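PDB 6ECB: Vlm2 from Streptomyces tsusimaensis, which helps assemble the depsipeptide valinomycin as a nonribosomal peptide synthetase, its thioesterase domain, the part in this chain, probably releasing the product. Local coordinates for residues A[36-45]-A[61-70]; A[160-168]-A[209-220]. One frame throughout, in Å; residues are numbered along the deposited sequence.

Contact 1: A[36-45]-A[61-70]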
ATOM      1  N   GLY A  36      -6.516  18.875   7.013  1.00 75.72           N
ATOM      2  CA  GLY A  36      -6.269  19.377   8.351  1.00 58.23           C
ATOM      3  C   GLY A  36      -7.182  18.756   9.396  1.00 47.33           C
ATOM      4  O   GLY A  36      -6.723  18.326  10.456  1.00 46.62           O
ATOM      5  N   ASP A  37      -8.478  18.706   9.114  1.00 57.98           N
ATOM      6  CA  ASP A  37      -9.447  18.175  10.060  1.00 41.04           C
ATOM      7  C   ASP A  37      -9.889  16.781   9.629  1.00 30.33           C
ATOM      8  O   ASP A  37      -9.995  16.488   8.435  1.00 35.31           O
ATOM      9  CB  ASP A  37     -10.669  19.087  10.172  1.00 65.76           C
ATOM     10  CG  ASP A  37     -10.398  20.329  11.000  1.00 77.45           C
ATOM     11  OD1 ASP A  37      -9.467  20.313  11.836  1.00 79.13           O
ATOM     12  OD2 ASP A  37     -11.128  21.322  10.814  1.00 83.86           O
ATOM     13  N   GLY A  38     -10.171  15.933  10.612  1.00 34.97           N
ATOM     14  CA  GLY A  38     -10.680  14.607  10.341  1.00 30.73           C
ATOM     15  C   GLY A  38      -9.742  13.537  10.864  1.00 22.42           C
ATOM     16  O   GLY A  38      -8.646  13.830  11.355  1.00 25.04           O
ATOM     17  N   PRO A  39     -10.154  12.281  10.744  1.00 21.17           N
ATOM     18  CA  PRO A  39      -9.316  11.173  11.217  1.00 22.70           C
ATOM     19  C   PRO A  39      -8.061  11.024  10.381  1.00 25.35           C
ATOM     20  O   PRO A  39      -7.957  11.511   9.257  1.00 21.28           O
ATOM     21  CB  PRO A  39     -10.204   9.954  11.053  1.00 23.93           C
ATOM     22  CG  PRO A  39     -11.196  10.349  10.043  1.00 24.67           C
ATOM     23  CD  PRO A  39     -11.411  11.801  10.150  1.00 24.33           C
ATOM     24  N   GLY A  40      -7.131  10.312  10.941  1.00 19.67           N
ATOM     25  CA  GLY A  40      -5.891  10.004  10.256  1.00 20.10           C
ATOM     26  C   GLY A  40      -5.925   8.674   9.561  1.00 18.28           C
ATOM     27  O   GLY A  40      -6.814   7.848   9.767  1.00 18.99           O
ATOM     28  N   ILE A  41      -4.923   8.455   8.699  1.00 18.71           N
ATOM     29  CA  ILE A  41      -4.678   7.143   8.115  1.00 15.72           C
ATOM     30  C   ILE A  41      -3.178   6.921   8.074  1.00 17.65           C
ATOM     31  O   ILE A  41      -2.419   7.820   7.669  1.00 19.27           O
ATOM     32  CB  ILE A  41      -5.202   6.955   6.668  1.00 17.98           C
ATOM     33  CG1 ILE A  41      -6.649   7.375   6.511  1.00 21.61           C
ATOM     34  CG2 ILE A  41      -4.994   5.486   6.253  1.00 19.35           C
ATOM     35  CD1 ILE A  41      -7.051   7.472   4.994  1.00 22.66           C
ATOM     36  N   VAL A  42      -2.766   5.717   8.462  1.00 16.60           N
ATOM     37  CA  VAL A  42      -1.407   5.225   8.254  1.00 15.82           C
ATOM     38  C   VAL A  42      -1.502   4.083   7.257  1.00 14.88           C
ATOM     39  O   VAL A  42      -2.109   3.037   7.547  1.00 16.16           O
ATOM     40  CB  VAL A  42      -0.748   4.731   9.550  1.00 18.72           C
ATOM     41  CG1 VAL A  42       0.642   4.216   9.232  1.00 19.42           C
ATOM     42  CG2 VAL A  42      -0.693   5.844  10.601  1.00 21.17           C
ATOM     43  N   PHE A  43      -0.879   4.274   6.098  1.00 15.90           N
ATOM     44  CA  PHE A  43      -0.819   3.253   5.064  1.00 13.85           C
ATOM     45  C   PHE A  43       0.434   2.398   5.180  1.00 16.77           C
ATOM     46  O   PHE A  43       1.541   2.917   5.267  1.00 17.97           O
ATOM     47  CB  PHE A  43      -0.843   3.898   3.682  1.00 14.79           C
ATOM     48  CG  PHE A  43      -2.190   4.462   3.284  1.00 16.15           C
ATOM     49  CD1 PHE A  43      -3.225   3.612   2.958  1.00 17.76           C
ATOM     50  CD2 PHE A  43      -2.400   5.825   3.221  1.00 21.29           C
ATOM     51  CE1 PHE A  43      -4.461   4.119   2.577  1.00 19.75           C
ATOM     52  CE2 PHE A  43      -3.626   6.334   2.828  1.00 21.23           C
ATOM     53  CZ  PHE A  43      -4.639   5.475   2.493  1.00 17.41           C
ATOM     54  N   ALA A  44       0.255   1.103   5.104  1.00 14.85           N
ATOM     55  CA  ALA A  44       1.319   0.123   5.022  1.00 13.46           C
ATOM     56  C   ALA A  44       1.686  -0.104   3.562  1.00 16.43           C
ATOM     57  O   ALA A  44       0.803  -0.130   2.695  1.00 17.00           O
ATOM     58  CB  ALA A  44       0.898  -1.198   5.663  1.00 16.59           C
ATOM     59  N   PRO A  45       2.965  -0.290   3.249  1.00 16.15           N
ATOM     60  CA  PRO A  45       3.380  -0.335   1.847  1.00 15.57           C
ATOM     61  C   PRO A  45       3.131  -1.690   1.203  1.00 14.60           C
ATOM     62  O   PRO A  45       3.246  -2.736   1.852  1.00 17.36           O
ATOM     63  CB  PRO A  45       4.891  -0.043   1.927  1.00 18.63           C
ATOM     64  CG  PRO A  45       5.302  -0.632   3.232  1.00 19.11           C
ATOM     65  CD  PRO A  45       4.123  -0.349   4.169  1.00 18.23           C
ATOM     66  N   LEU A  61      -7.839  13.087  -1.004  1.00 22.43           N
ATOM     67  CA  LEU A  61      -8.692  12.981   0.173  1.00 19.24           C
ATOM     68  C   LEU A  61      -8.956  14.345   0.774  1.00 25.35           C
ATOM     69  O   LEU A  61      -8.050  15.171   0.924  1.00 27.80           O
ATOM     70  CB  LEU A  61      -8.027  12.082   1.217  1.00 18.27           C
ATOM     71  CG  LEU A  61      -7.923  10.626   0.818  1.00 18.50           C
ATOM     72  CD1 LEU A  61      -6.956   9.885   1.780  1.00 21.19           C
ATOM     73  CD2 LEU A  61      -9.272   9.926   0.797  1.00 20.98           C
ATOM     74  N   LYS A  62     -10.214  14.578   1.120  1.00 23.81           N
ATOM     75  CA  LYS A  62     -10.626  15.821   1.741  1.00 23.37           C
ATOM     76  C   LYS A  62     -11.147  15.646   3.155  1.00 31.11           C
ATOM     77  O   LYS A  62     -11.288  16.646   3.869  1.00 29.59           O
ATOM     78  CB  LYS A  62     -11.712  16.492   0.890  1.00 27.38           C
ATOM     79  CG  LYS A  62     -11.198  16.882  -0.489  1.00 40.56           C
ATOM     80  CD  LYS A  62     -12.172  17.777  -1.262  1.00 50.32           C
ATOM     81  CE  LYS A  62     -12.397  17.276  -2.688  1.00 70.92           C
ATOM     82  NZ  LYS A  62     -13.169  15.986  -2.728  1.00 84.38           N
ATOM     83  N   GLY A  63     -11.442  14.426   3.570  1.00 24.33           N
ATOM     84  CA  GLY A  63     -12.113  14.205   4.835  1.00 27.48           C
ATOM     85  C   GLY A  63     -11.210  13.698   5.937  1.00 24.51           C
ATOM     86  O   GLY A  63     -11.700  13.213   6.967  1.00 24.79           O
ATOM     87  N   PHE A  64      -9.893  13.800   5.746  1.00 23.60           N
ATOM     88  CA  PHE A  64      -8.941  13.232   6.685  1.00 22.68           C
ATOM     89  C   PHE A  64      -7.961  14.298   7.138  1.00 24.11           C
ATOM     90  O   PHE A  64      -7.723  15.297   6.447  1.00 29.49           O
ATOM     91  CB  PHE A  64      -8.206  12.038   6.062  1.00 21.85           C
ATOM     92  CG  PHE A  64      -9.103  10.882   5.795  1.00 18.83           C
ATOM     93  CD1 PHE A  64      -9.887  10.838   4.652  1.00 21.13           C
ATOM     94  CD2 PHE A  64      -9.203   9.855   6.703  1.00 21.02           C
ATOM     95  CE1 PHE A  64     -10.750   9.771   4.421  1.00 19.50           C
ATOM     96  CE2 PHE A  64     -10.052   8.790   6.481  1.00 22.49           C
ATOM     97  CZ  PHE A  64     -10.820   8.733   5.343  1.00 20.15           C
ATOM     98  N   GLY A  65      -7.412  14.089   8.325  1.00 22.36           N
ATOM     99  CA  GLY A  65      -6.442  15.002   8.873  1.00 25.65           C
ATOM    100  C   GLY A  65      -5.041  14.631   8.424  1.00 30.16           C
ATOM    101  O   GLY A  65      -4.572  15.060   7.364  1.00 35.06           O
ATOM    102  N   GLU A  66      -4.356  13.837   9.231  1.00 26.87           N
ATOM    103  CA  GLU A  66      -2.975  13.463   8.952  1.00 24.13           C
ATOM    104  C   GLU A  66      -2.953  12.134   8.221  1.00 23.53           C
ATOM    105  O   GLU A  66      -3.455  11.132   8.742  1.00 24.11           O
ATOM    106  CB  GLU A  66      -2.196  13.337  10.253  1.00 25.05           C
ATOM    107  CG  GLU A  66      -2.114  14.632  11.033  1.00 31.58           C
ATOM    108  CD  GLU A  66      -1.207  14.511  12.237  1.00 51.63           C
ATOM    109  OE1 GLU A  66      -0.729  13.390  12.526  1.00 38.99           O
ATOM    110  OE2 GLU A  66      -0.973  15.541  12.891  1.00 51.08           O
ATOM    111  N   ILE A  67      -2.341  12.116   7.047  1.00 19.68           N
ATOM    112  CA  ILE A  67      -2.151  10.891   6.283  1.00 19.32           C
ATOM    113  C   ILE A  67      -0.665  10.588   6.249  1.00 21.23           C
ATOM    114  O   ILE A  67       0.128  11.408   5.772  1.00 23.05           O
ATOM    115  CB  ILE A  67      -2.703  11.013   4.863  1.00 21.12           C
ATOM    116  CG1 ILE A  67      -4.191  11.352   4.921  1.00 29.66           C
ATOM    117  CG2 ILE A  67      -2.509   9.712   4.127  1.00 22.61           C
ATOM    118  CD1 ILE A  67      -4.710  11.875   3.642  1.00 32.95           C
ATOM    119  N   HIS A  68      -0.302   9.413   6.737  1.00 18.52           N
ATOM    120  CA  HIS A  68       1.068   8.939   6.736  1.00 18.26           C
ATOM    121  C   HIS A  68       1.158   7.649   5.945  1.00 18.81           C
ATOM    122  O   HIS A  68       0.182   6.908   5.816  1.00 18.24           O
ATOM    123  CB  HIS A  68       1.584   8.639   8.137  1.00 19.97           C
ATOM    124  CG  HIS A  68       1.717   9.845   9.002  1.00 22.62           C
ATOM    125  ND1 HIS A  68       0.729  10.255   9.874  1.00 24.00           N
ATOM    126  CD2 HIS A  68       2.737  10.720   9.142  1.00 24.50           C
ATOM    127  CE1 HIS A  68       1.149  11.327  10.524  1.00 24.85           C
ATOM    128  NE2 HIS A  68       2.358  11.636  10.089  1.00 26.82           N
ATOM    129  N   GLY A  69       2.358   7.359   5.454  1.00 20.45           N
ATOM    130  CA  GLY A  69       2.688   6.013   5.024  1.00 19.39           C
ATOM    131  C   GLY A  69       3.949   5.550   5.727  1.00 19.01           C
ATOM    132  O   GLY A  69       4.800   6.350   6.113  1.00 21.23           O
ATOM    133  N   VAL A  70       4.056   4.241   5.897  1.00 15.34           N
ATOM    134  CA  VAL A  70       5.271   3.649   6.435  1.00 16.40           C
ATOM    135  C   VAL A  70       6.136   3.197   5.274  1.00 20.54           C
ATOM    136  O   VAL A  70       5.700   2.414   4.430  1.00 20.91           O
ATOM    137  CB  VAL A  70       4.967   2.476   7.365  1.00 20.65           C
ATOM    138  CG1 VAL A  70       6.270   1.904   7.879  1.00 21.85           C
ATOM    139  CG2 VAL A  70       4.106   2.940   8.513  1.00 22.50           C
TER
HETATM  140  O   HOH W   1      -5.809  13.405  11.799  1.00 30.77           O
HETATM  141  O   HOH W   2       3.370   3.092   2.661  1.00 29.74           O
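H68 N donates to I41 O over 2.8 Å at the middle of a parallel strand pair, a worked example of how a beta-alpha-beta crossover places its two strands side by side. Strands 40-44 and 67-70 run 19° apart, and the bonding follows the parallel rule. I41 bonds with E66 O and H68 N, on either side of its partner I67; F43 bonds with H68 O and V70 N, straddling G69. The central bond is nearly straight, 173° at the hydrogen. Before the strands begin, G65 N reaches P39 O at 2.8 Å from above the carbonyl plane. Two waters join the segments further: one takes E66 N and gives to G38 O, the other gives to both F43 O and V70 O.

Apolar contacts on one face centre on I41. Its CG1 stands beside the backbone N (chi1 -50°), which carries CD1 over the face of the F64 ring, 3.8 Å from the centroid, in a CH-pi contact. P39 CG touches the same ring at F64 CD2, 3.9 Å away. Next along this face, I67 CG2 meets the edge of the F43 ring, 3.8 Å from F43 CE2, the two side chains pointing the same way. On the other face V42 CG1 lies 3.8 Å from V70 CG2.

Strand 105-110 bonds to the far edge of 40-44, and strand 27-30 flanks 67-71. Helix 86-97 covers V42 and V70, while helix 281-293 packs on L61 and F64.

Contact 2: A[160-168]-A[209-220]; sequences VFILAMGIG and LDRFLRLQMHQL
I162 and I167 both face the helix 209-220 within the helical insertion between strands 134-137 and 237-241, where the lid of an alpha/beta-hydrolase thioesterase is usually found. Side chains bridge a wide crossing: helices 160-165 and 209-220 approach to 11.1 Å between axes, at 108°.

The apolar contacts fall into two groups. In the first, I162 sets its branches against side chains near the C-terminal end of 209-220: CG2 lies 3.9 Å from L220 CD1, the two residues meeting tip to tip, and CG1 rests by the terminal methyl of M217, whose chain bends back to reach it. Q216 extends straight out, CG lying opposite its own N (chi1 -179°), and brings OE1 into van der Waals contact with I162 CG2 at 3.3 Å. Cut back to an alanine here, the side chain would probably leave the M217 methyl and the L220 tip without a mate and open a gap beside the Q216 amide. In the second, I167 and F212 pass alongside, pointing opposite ways. I167 CB comes to 3.7 Å from F212 CE2, and CD1 sits over one face of the ring, 24° off its normal, in a CH-pi contact; CD1 also touches L209. Between the groups, L163 CD1 meets L213 CD1 at 4.0 Å, and helix 183-194 packs on both leucines.

The polar link runs through one water. Lying at the edge of the F212 ring, it stitches the break in the shorter segment near G166: it accepts from I167 N at 2.9 Å and donates to I162 O at 2.7 Å and to Q216 OE1 at 2.7 Å.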
ATOM      1  N   VAL A 160      11.671  -7.031 -16.012  1.00 47.39           N
ATOM      2  CA  VAL A 160      11.161  -5.858 -16.716  1.00 45.72           C
ATOM      3  C   VAL A 160       9.641  -5.796 -16.638  1.00 48.76           C
ATOM      4  O   VAL A 160       9.052  -4.716 -16.491  1.00 42.66           O
ATOM      5  CB  VAL A 160      11.644  -5.869 -18.178  1.00 59.37           C
ATOM      6  CG1 VAL A 160      11.250  -4.578 -18.885  1.00 60.42           C
ATOM      7  CG2 VAL A 160      13.155  -6.086 -18.248  1.00 67.34           C
ATOM      8  N   PHE A 161       8.973  -6.942 -16.761  1.00 46.34           N
ATOM      9  CA  PHE A 161       7.518  -6.946 -16.679  1.00 47.58           C
ATOM     10  C   PHE A 161       7.051  -6.445 -15.319  1.00 52.72           C
ATOM     11  O   PHE A 161       6.084  -5.678 -15.230  1.00 38.04           O
ATOM     12  CB  PHE A 161       6.985  -8.353 -16.960  1.00 44.76           C
ATOM     13  CG  PHE A 161       5.499  -8.497 -16.765  1.00 45.66           C
ATOM     14  CD1 PHE A 161       4.634  -8.351 -17.838  1.00 66.07           C
ATOM     15  CD2 PHE A 161       4.968  -8.789 -15.518  1.00 55.96           C
ATOM     16  CE1 PHE A 161       3.267  -8.480 -17.667  1.00 54.86           C
ATOM     17  CE2 PHE A 161       3.601  -8.920 -15.339  1.00 58.36           C
ATOM     18  CZ  PHE A 161       2.750  -8.769 -16.415  1.00 55.77           C
ATOM     19  N   ILE A 162       7.726  -6.877 -14.245  1.00 46.79           N
ATOM     20  CA  ILE A 162       7.370  -6.426 -12.902  1.00 32.89           C
ATOM     21  C   ILE A 162       7.573  -4.923 -12.785  1.00 28.02           C
ATOM     22  O   ILE A 162       6.740  -4.208 -12.217  1.00 31.66           O
ATOM     23  CB  ILE A 162       8.210  -7.166 -11.839  1.00 38.83           C
ATOM     24  CG1 ILE A 162       7.971  -8.674 -11.869  1.00 53.14           C
ATOM     25  CG2 ILE A 162       7.952  -6.581 -10.459  1.00 35.73           C
ATOM     26  CD1 ILE A 162       6.570  -9.055 -11.657  1.00 46.24           C
ATOM     27  N   LEU A 163       8.707  -4.440 -13.276  1.00 32.70           N
ATOM     28  CA  LEU A 163       8.975  -3.006 -13.261  1.00 31.42           C
ATOM     29  C   LEU A 163       7.873  -2.258 -13.995  1.00 39.96           C
ATOM     30  O   LEU A 163       7.295  -1.301 -13.470  1.00 31.79           O
ATOM     31  CB  LEU A 163      10.334  -2.737 -13.900  1.00 31.53           C
ATOM     32  CG  LEU A 163      10.766  -1.283 -14.094  1.00 33.94           C
ATOM     33  CD1 LEU A 163      12.279  -1.197 -14.256  1.00 42.52           C
ATOM     34  CD2 LEU A 163      10.071  -0.647 -15.333  1.00 34.63           C
ATOM     35  N   ALA A 164       7.546  -2.713 -15.206  1.00 34.63           N
ATOM     36  CA  ALA A 164       6.558  -2.018 -16.030  1.00 47.40           C
ATOM     37  C   ALA A 164       5.190  -2.009 -15.367  1.00 35.34           C
ATOM     38  O   ALA A 164       4.530  -0.966 -15.281  1.00 45.51           O
ATOM     39  CB  ALA A 164       6.469  -2.683 -17.399  1.00 41.68           C
ATOM     40  N   MET A 165       4.745  -3.168 -14.874  1.00 34.42           N
ATOM     41  CA  MET A 165       3.387  -3.261 -14.357  1.00 33.81           C
ATOM     42  C   MET A 165       3.238  -2.646 -12.973  1.00 50.70           C
ATOM     43  O   MET A 165       2.148  -2.183 -12.630  1.00 42.80           O
ATOM     44  CB  MET A 165       2.930  -4.727 -14.319  1.00 49.02           C
ATOM     45  CG  MET A 165       2.887  -5.428 -15.690  1.00 56.72           C
ATOM     46  SD  MET A 165       2.073  -4.502 -17.030  1.00 53.76           S
ATOM     47  CE  MET A 165       0.501  -4.113 -16.289  1.00 53.10           C
ATOM     48  N   GLY A 166       4.296  -2.637 -12.164  1.00 33.26           N
ATOM     49  CA  GLY A 166       4.189  -2.116 -10.812  1.00 31.02           C
ATOM     50  C   GLY A 166       4.480  -0.629 -10.747  1.00 42.54           C
ATOM     51  O   GLY A 166       3.582   0.197 -10.947  1.00 36.43           O
ATOM     52  N   ILE A 167       5.743  -0.261 -10.513  1.00 29.64           N
ATOM     53  CA  ILE A 167       6.066   1.159 -10.400  1.00 27.04           C
ATOM     54  C   ILE A 167       5.845   1.886 -11.728  1.00 33.92           C
ATOM     55  O   ILE A 167       5.494   3.072 -11.736  1.00 34.30           O
ATOM     56  CB  ILE A 167       7.497   1.344  -9.846  1.00 31.31           C
ATOM     57  CG1 ILE A 167       7.758   2.824  -9.557  1.00 41.99           C
ATOM     58  CG2 ILE A 167       8.550   0.751 -10.801  1.00 30.66           C
ATOM     59  CD1 ILE A 167       8.766   3.040  -8.466  1.00 45.59           C
ATOM     60  N   GLY A 168       6.033   1.209 -12.870  1.00 30.97           N
ATOM     61  CA  GLY A 168       5.637   1.809 -14.134  1.00 34.13           C
ATOM     62  C   GLY A 168       4.191   2.275 -14.106  1.00 38.42           C
ATOM     63  O   GLY A 168       3.864   3.373 -14.570  1.00 39.96           O
ATOM     64  N   LEU A 209      15.216   3.660  -6.637  1.00 28.36           N
ATOM     65  CA  LEU A 209      14.525   2.770  -7.561  1.00 25.51           C
ATOM     66  C   LEU A 209      15.122   1.369  -7.518  1.00 25.70           C
ATOM     67  O   LEU A 209      14.395   0.367  -7.528  1.00 27.43           O
ATOM     68  CB  LEU A 209      14.612   3.352  -8.975  1.00 28.35           C
ATOM     69  CG  LEU A 209      14.007   2.510 -10.090  1.00 33.53           C
ATOM     70  CD1 LEU A 209      12.524   2.270  -9.852  1.00 36.55           C
ATOM     71  CD2 LEU A 209      14.248   3.195 -11.429  1.00 30.51           C
ATOM     72  N   ASP A 210      16.451   1.285  -7.519  1.00 26.49           N
ATOM     73  CA  ASP A 210      17.112  -0.011  -7.416  1.00 27.03           C
ATOM     74  C   ASP A 210      16.704  -0.732  -6.140  1.00 25.90           C
ATOM     75  O   ASP A 210      16.376  -1.927  -6.159  1.00 26.94           O
ATOM     76  CB  ASP A 210      18.626   0.199  -7.459  1.00 34.76           C
ATOM     77  CG  ASP A 210      19.380  -1.107  -7.517  1.00 66.27           C
ATOM     78  OD1 ASP A 210      19.260  -1.793  -8.555  1.00 73.76           O
ATOM     79  OD2 ASP A 210      20.077  -1.451  -6.532  1.00 80.67           O
ATOM     80  N   ARG A 211      16.684  -0.013  -5.023  1.00 27.60           N
ATOM     81  CA  ARG A 211      16.359  -0.652  -3.755  1.00 28.05           C
ATOM     82  C   ARG A 211      14.905  -1.080  -3.729  1.00 26.54           C
ATOM     83  O   ARG A 211      14.571  -2.155  -3.227  1.00 22.81           O
ATOM     84  CB  ARG A 211      16.669   0.295  -2.603  1.00 24.67           C
ATOM     85  CG  ARG A 211      18.163   0.551  -2.408  1.00 27.13           C
ATOM     86  CD  ARG A 211      18.381   1.691  -1.415  1.00 31.48           C
ATOM     87  NE  ARG A 211      19.808   1.989  -1.231  1.00 33.32           N
ATOM     88  CZ  ARG A 211      20.542   1.592  -0.194  1.00 41.25           C
ATOM     89  NH1 ARG A 211      20.001   0.882   0.782  1.00 39.56           N
ATOM     90  NH2 ARG A 211      21.828   1.913  -0.133  1.00 39.02           N
ATOM     91  N   PHE A 212      14.028  -0.259  -4.304  1.00 23.26           N
ATOM     92  CA  PHE A 212      12.621  -0.615  -4.386  1.00 21.46           C
ATOM     93  C   PHE A 212      12.431  -1.880  -5.216  1.00 21.73           C
ATOM     94  O   PHE A 212      11.688  -2.788  -4.824  1.00 22.04           O
ATOM     95  CB  PHE A 212      11.814   0.545  -4.997  1.00 25.22           C
ATOM     96  CG  PHE A 212      10.481   0.098  -5.510  1.00 21.30           C
ATOM     97  CD1 PHE A 212       9.422  -0.013  -4.657  1.00 19.31           C
ATOM     98  CD2 PHE A 212      10.321  -0.269  -6.841  1.00 31.58           C
ATOM     99  CE1 PHE A 212       8.212  -0.470  -5.099  1.00 20.10           C
ATOM    100  CE2 PHE A 212       9.107  -0.735  -7.302  1.00 29.31           C
ATOM    101  CZ  PHE A 212       8.055  -0.828  -6.439  1.00 25.45           C
ATOM    102  N   LEU A 213      13.075  -1.953  -6.380  1.00 22.75           N
ATOM    103  CA  LEU A 213      12.859  -3.101  -7.256  1.00 23.18           C
ATOM    104  C   LEU A 213      13.380  -4.386  -6.620  1.00 24.10           C
ATOM    105  O   LEU A 213      12.762  -5.451  -6.755  1.00 23.21           O
ATOM    106  CB  LEU A 213      13.518  -2.861  -8.605  1.00 24.55           C
ATOM    107  CG  LEU A 213      12.895  -1.743  -9.440  1.00 31.56           C
ATOM    108  CD1 LEU A 213      13.817  -1.380 -10.588  1.00 34.72           C
ATOM    109  CD2 LEU A 213      11.538  -2.203  -9.945  1.00 30.28           C
ATOM    110  N   ARG A 214      14.494  -4.302  -5.890  1.00 23.98           N
ATOM    111  CA  ARG A 214      15.024  -5.497  -5.236  1.00 24.35           C
ATOM    112  C   ARG A 214      14.133  -5.922  -4.074  1.00 23.08           C
ATOM    113  O   ARG A 214      13.835  -7.110  -3.921  1.00 23.06           O
ATOM    114  CB  ARG A 214      16.455  -5.258  -4.757  1.00 25.44           C
ATOM    115  CG  ARG A 214      17.472  -5.056  -5.876  1.00 27.01           C
ATOM    116  CD  ARG A 214      18.898  -4.835  -5.335  1.00 30.61           C
ATOM    117  NE  ARG A 214      19.833  -4.577  -6.436  1.00 36.14           N
ATOM    118  CZ  ARG A 214      20.318  -5.528  -7.230  1.00 52.42           C
ATOM    119  NH1 ARG A 214      19.980  -6.805  -7.041  1.00 53.50           N
ATOM    120  NH2 ARG A 214      21.149  -5.204  -8.212  1.00 45.78           N
ATOM    121  N   LEU A 215      13.676  -4.973  -3.255  1.00 22.13           N
ATOM    122  CA  LEU A 215      12.778  -5.344  -2.165  1.00 21.03           C
ATOM    123  C   LEU A 215      11.447  -5.858  -2.712  1.00 20.30           C
ATOM    124  O   LEU A 215      10.844  -6.775  -2.155  1.00 19.87           O
ATOM    125  CB  LEU A 215      12.558  -4.158  -1.224  1.00 20.33           C
ATOM    126  CG  LEU A 215      11.639  -4.411  -0.022  1.00 19.31           C
ATOM    127  CD1 LEU A 215      12.116  -5.607   0.812  1.00 19.69           C
ATOM    128  CD2 LEU A 215      11.583  -3.152   0.825  1.00 18.93           C
ATOM    129  N   GLN A 216      10.978  -5.289  -3.819  1.00 20.34           N
ATOM    130  CA  GLN A 216       9.736  -5.764  -4.418  1.00 19.86           C
ATOM    131  C   GLN A 216       9.833  -7.228  -4.826  1.00 20.50           C
ATOM    132  O   GLN A 216       8.943  -8.024  -4.511  1.00 22.21           O
ATOM    133  CB  GLN A 216       9.377  -4.898  -5.633  1.00 22.09           C
ATOM    134  CG  GLN A 216       8.073  -5.321  -6.279  1.00 21.58           C
ATOM    135  CD  GLN A 216       7.759  -4.459  -7.496  1.00 26.66           C
ATOM    136  OE1 GLN A 216       8.633  -4.172  -8.299  1.00 25.73           O
ATOM    137  NE2 GLN A 216       6.507  -4.034  -7.617  1.00 29.86           N
ATOM    138  N   MET A 217      10.900  -7.606  -5.543  1.00 21.69           N
ATOM    139  CA  MET A 217      11.067  -9.001  -5.943  1.00 22.51           C
ATOM    140  C   MET A 217      11.071  -9.908  -4.723  1.00 23.25           C
ATOM    141  O   MET A 217      10.462 -10.982  -4.729  1.00 23.94           O
ATOM    142  CB  MET A 217      12.367  -9.187  -6.734  1.00 24.03           C
ATOM    143  CG  MET A 217      12.438 -10.527  -7.465  1.00 44.45           C
ATOM    144  SD  MET A 217      11.211 -10.656  -8.790  1.00 58.56           S
ATOM    145  CE  MET A 217      11.236  -8.988  -9.423  1.00 37.28           C
ATOM    146  N   HIS A 218      11.742  -9.477  -3.652  1.00 23.12           N
ATOM    147  CA  HIS A 218      11.778 -10.259  -2.419  1.00 21.87           C
ATOM    148  C   HIS A 218      10.378 -10.446  -1.835  1.00 20.70           C
ATOM    149  O   HIS A 218       9.991 -11.556  -1.460  1.00 21.09           O
ATOM    150  CB  HIS A 218      12.679  -9.557  -1.403  1.00 21.92           C
ATOM    151  CG  HIS A 218      12.598 -10.122  -0.031  1.00 21.66           C
ATOM    152  ND1 HIS A 218      13.207 -11.311   0.310  1.00 22.59           N
ATOM    153  CD2 HIS A 218      12.000  -9.662   1.092  1.00 20.72           C
ATOM    154  CE1 HIS A 218      12.964 -11.570   1.584  1.00 22.21           C
ATOM    155  NE2 HIS A 218      12.238 -10.585   2.082  1.00 21.08           N
ATOM    156  N   GLN A 219       9.615  -9.364  -1.735  1.00 19.74           N
ATOM    157  CA  GLN A 219       8.312  -9.449  -1.078  1.00 20.26           C
ATOM    158  C   GLN A 219       7.276 -10.120  -1.969  1.00 19.62           C
ATOM    159  O   GLN A 219       6.297 -10.697  -1.462  1.00 20.11           O
ATOM    160  CB  GLN A 219       7.846  -8.064  -0.671  1.00 19.69           C
ATOM    161  CG  GLN A 219       8.737  -7.432   0.389  1.00 17.89           C
ATOM    162  CD  GLN A 219       8.147  -6.213   0.990  1.00 18.55           C
ATOM    163  OE1 GLN A 219       7.849  -5.246   0.287  1.00 19.00           O
ATOM    164  NE2 GLN A 219       7.949  -6.236   2.313  1.00 19.87           N
ATOM    165  N   LEU A 220       7.470 -10.062  -3.277  1.00 20.66           N
ATOM    166  CA  LEU A 220       6.617 -10.838  -4.171  1.00 24.53           C
ATOM    167  C   LEU A 220       6.760 -12.331  -3.957  1.00 25.61           C
ATOM    168  O   LEU A 220       5.893 -13.080  -4.408  1.00 24.34           O
ATOM    169  CB  LEU A 220       6.923 -10.497  -5.633  1.00 28.78           C
ATOM    170  CG  LEU A 220       6.423  -9.118  -6.073  1.00 26.25           C
ATOM    171  CD1 LEU A 220       6.862  -8.816  -7.477  1.00 29.92           C
ATOM    172  CD2 LEU A 220       4.886  -9.012  -5.954  1.00 29.37           C
TER
HETATM  173  O   HOH W   3       7.432  -2.584 -10.131  1.00 27.16           O

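How the contacts relate
Along the chain both segments of contact 1 come before those of contact 2, and the two illustrate the division of labour in an alpha/beta hydrolase: a sheet core and a helical insertion. Their centres are 25 Å apart, on opposite sides of the chain's centre, yet their nearest atoms come to about 5 Å without touching. Both lie in the thioesterase domain but share no helix or strand. Q219 and F212 of the helix 206-220 reach G48 and T50, in the loop after strand 40-44, tying the insertion to the core. F43 touches the probable nucleophile elbow, which L220 merely approaches, so both contacts border on the likely catalytic region.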